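Local atomic coordinates of alpha-L-rhamnosidase (PDB entry 3W5M), a protein that releases terminal non-reducing alpha-L-rhamnose from substrates such as citrus flavonoid glycosides and gum arabic, and binds L-rhamnose through a calcium-dependent carbohydrate-binding module. Residues Ala172-Ser177 with Ala207-Leu212. Numbering follows the deposited sequence.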
# COMPACT_ATOMS: atom_id res chain seq x y z
N ALA A 172 -18.11 -33.83 0.92
CA ALA A 172 -19.11 -33.45 1.93
C ALA A 172 -18.71 -32.14 2.55
O ALA A 172 -17.57 -31.96 2.97
CB ALA A 172 -19.26 -34.53 3.00
N THR A 173 -19.65 -31.20 2.60
CA THR A 173 -19.39 -29.91 3.25
C THR A 173 -20.53 -29.56 4.18
O THR A 173 -21.69 -29.91 3.92
CB THR A 173 -19.23 -28.74 2.26
OG1 THR A 173 -20.46 -28.57 1.51
CG2 THR A 173 -18.04 -28.97 1.31
N LEU A 174 -20.18 -28.89 5.28
CA LEU A 174 -21.17 -28.40 6.22
C LEU A 174 -21.08 -26.88 6.31
O LEU A 174 -20.01 -26.35 6.61
CB LEU A 174 -20.96 -29.02 7.60
CG LEU A 174 -21.91 -28.52 8.70
CD1 LEU A 174 -23.34 -28.97 8.45
CD2 LEU A 174 -21.44 -28.99 10.09
N ALA A 175 -22.18 -26.19 6.03
CA ALA A 175 -22.25 -24.74 6.26
C ALA A 175 -23.17 -24.57 7.47
O ALA A 175 -24.21 -25.22 7.56
CB ALA A 175 -22.84 -24.04 5.05
N ILE A 176 -22.77 -23.74 8.42
CA ILE A 176 -23.49 -23.67 9.70
C ILE A 176 -23.30 -22.28 10.31
O ILE A 176 -22.23 -21.67 10.22
CB ILE A 176 -23.04 -24.80 10.65
CG1 ILE A 176 -23.81 -24.80 11.99
CG2 ILE A 176 -21.54 -24.70 10.93
CD1 ILE A 176 -23.81 -26.12 12.73
N SER A 177 -24.37 -21.76 10.90
CA SER A 177 -24.30 -20.52 11.62
C SER A 177 -25.23 -20.60 12.83
O SER A 177 -26.20 -21.35 12.80
CB SER A 177 -24.77 -19.39 10.70
OG SER A 177 -24.50 -18.13 11.29
N ALA A 207 -19.81 -20.46 8.89
CA ALA A 207 -18.60 -21.22 8.57
C ALA A 207 -18.95 -22.33 7.59
O ALA A 207 -20.05 -22.92 7.64
CB ALA A 207 -18.00 -21.81 9.83
N VAL A 208 -17.99 -22.63 6.70
CA VAL A 208 -18.09 -23.77 5.81
C VAL A 208 -16.94 -24.73 6.13
O VAL A 208 -15.78 -24.32 6.12
CB VAL A 208 -18.04 -23.35 4.32
CG1 VAL A 208 -18.14 -24.57 3.41
CG2 VAL A 208 -19.18 -22.41 4.01
N ILE A 209 -17.26 -25.99 6.41
CA ILE A 209 -16.27 -26.98 6.90
C ILE A 209 -16.32 -28.20 5.99
O ILE A 209 -17.39 -28.71 5.70
CB ILE A 209 -16.59 -27.47 8.34
CG1 ILE A 209 -16.78 -26.30 9.32
CG2 ILE A 209 -15.48 -28.40 8.85
CD1 ILE A 209 -18.24 -26.00 9.62
N ASP A 210 -15.16 -28.66 5.51
CA ASP A 210 -15.13 -29.94 4.82
C ASP A 210 -15.26 -31.06 5.86
O ASP A 210 -14.49 -31.08 6.81
CB ASP A 210 -13.84 -30.11 4.00
CG ASP A 210 -13.88 -31.35 3.09
OD1 ASP A 210 -14.01 -32.48 3.60
OD2 ASP A 210 -13.80 -31.19 1.85
N VAL A 211 -16.21 -31.97 5.67
CA VAL A 211 -16.49 -33.05 6.63
C VAL A 211 -16.42 -34.44 6.01
O VAL A 211 -16.95 -35.41 6.57
CB VAL A 211 -17.87 -32.89 7.33
CG1 VAL A 211 -17.86 -31.67 8.25
CG2 VAL A 211 -19.01 -32.78 6.31
N LEU A 212 -15.77 -34.55 4.85
CA LEU A 212 -15.65 -35.85 4.19
C LEU A 212 -15.00 -36.90 5.12
O LEU A 212 -15.41 -38.08 5.09
CB LEU A 212 -14.90 -35.73 2.86
CG LEU A 212 -14.66 -37.01 2.04
CD1 LEU A 212 -15.97 -37.56 1.51
CD2 LEU A 212 -13.70 -36.73 0.90
O HOH W 1 -15.36 -32.76 0.41
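Leu174 and Ile209 exchange two backbone hydrogen bonds, one N-H and one C=O from each: Leu174 N donates to Ile209 O (2.8 Å), and Ile209 N returns to Leu174 O (2.8 Å). Ile176 and Ala207 form the next hydrogen-bonded pair, with Ile176 N to Ala207 O at 2.9 Å and Ala207 N to Ile176 O at 3.0 Å. Beyond Asp210 the pattern changes, for Val211 N still bonds Ala172 O (3.0 Å) but stands 43° out of that carbonyl's plane as the chain turns off. With strand axes at 158°, this is antiparallel pairing at one margin of a four-strand sheet in the CBM67 beta-sandwich; the backbones of Thr173 and Ala175 bond Val241 and Val239 of strand 235-244, which puts strand 171-179 between that strand and 207-210, an outermost strand of the sheet. Asp210 OD1 accepts from Leu212 N on its anti side, closing an Asx turn, while OD2 accepts a hydrogen bond from a water 2.6 Å away, which in turn accepts from Ala172 N. On the face bearing Leu174 and Ile176, chi1 of -52° sets Ile209 CG1 beside its backbone N, and a chi2 away from the staggered values then brings CD1 to 3.8 Å from Ile176 CG2, while Tyr182 and Val184 of strand 181-186 pack against Ile176.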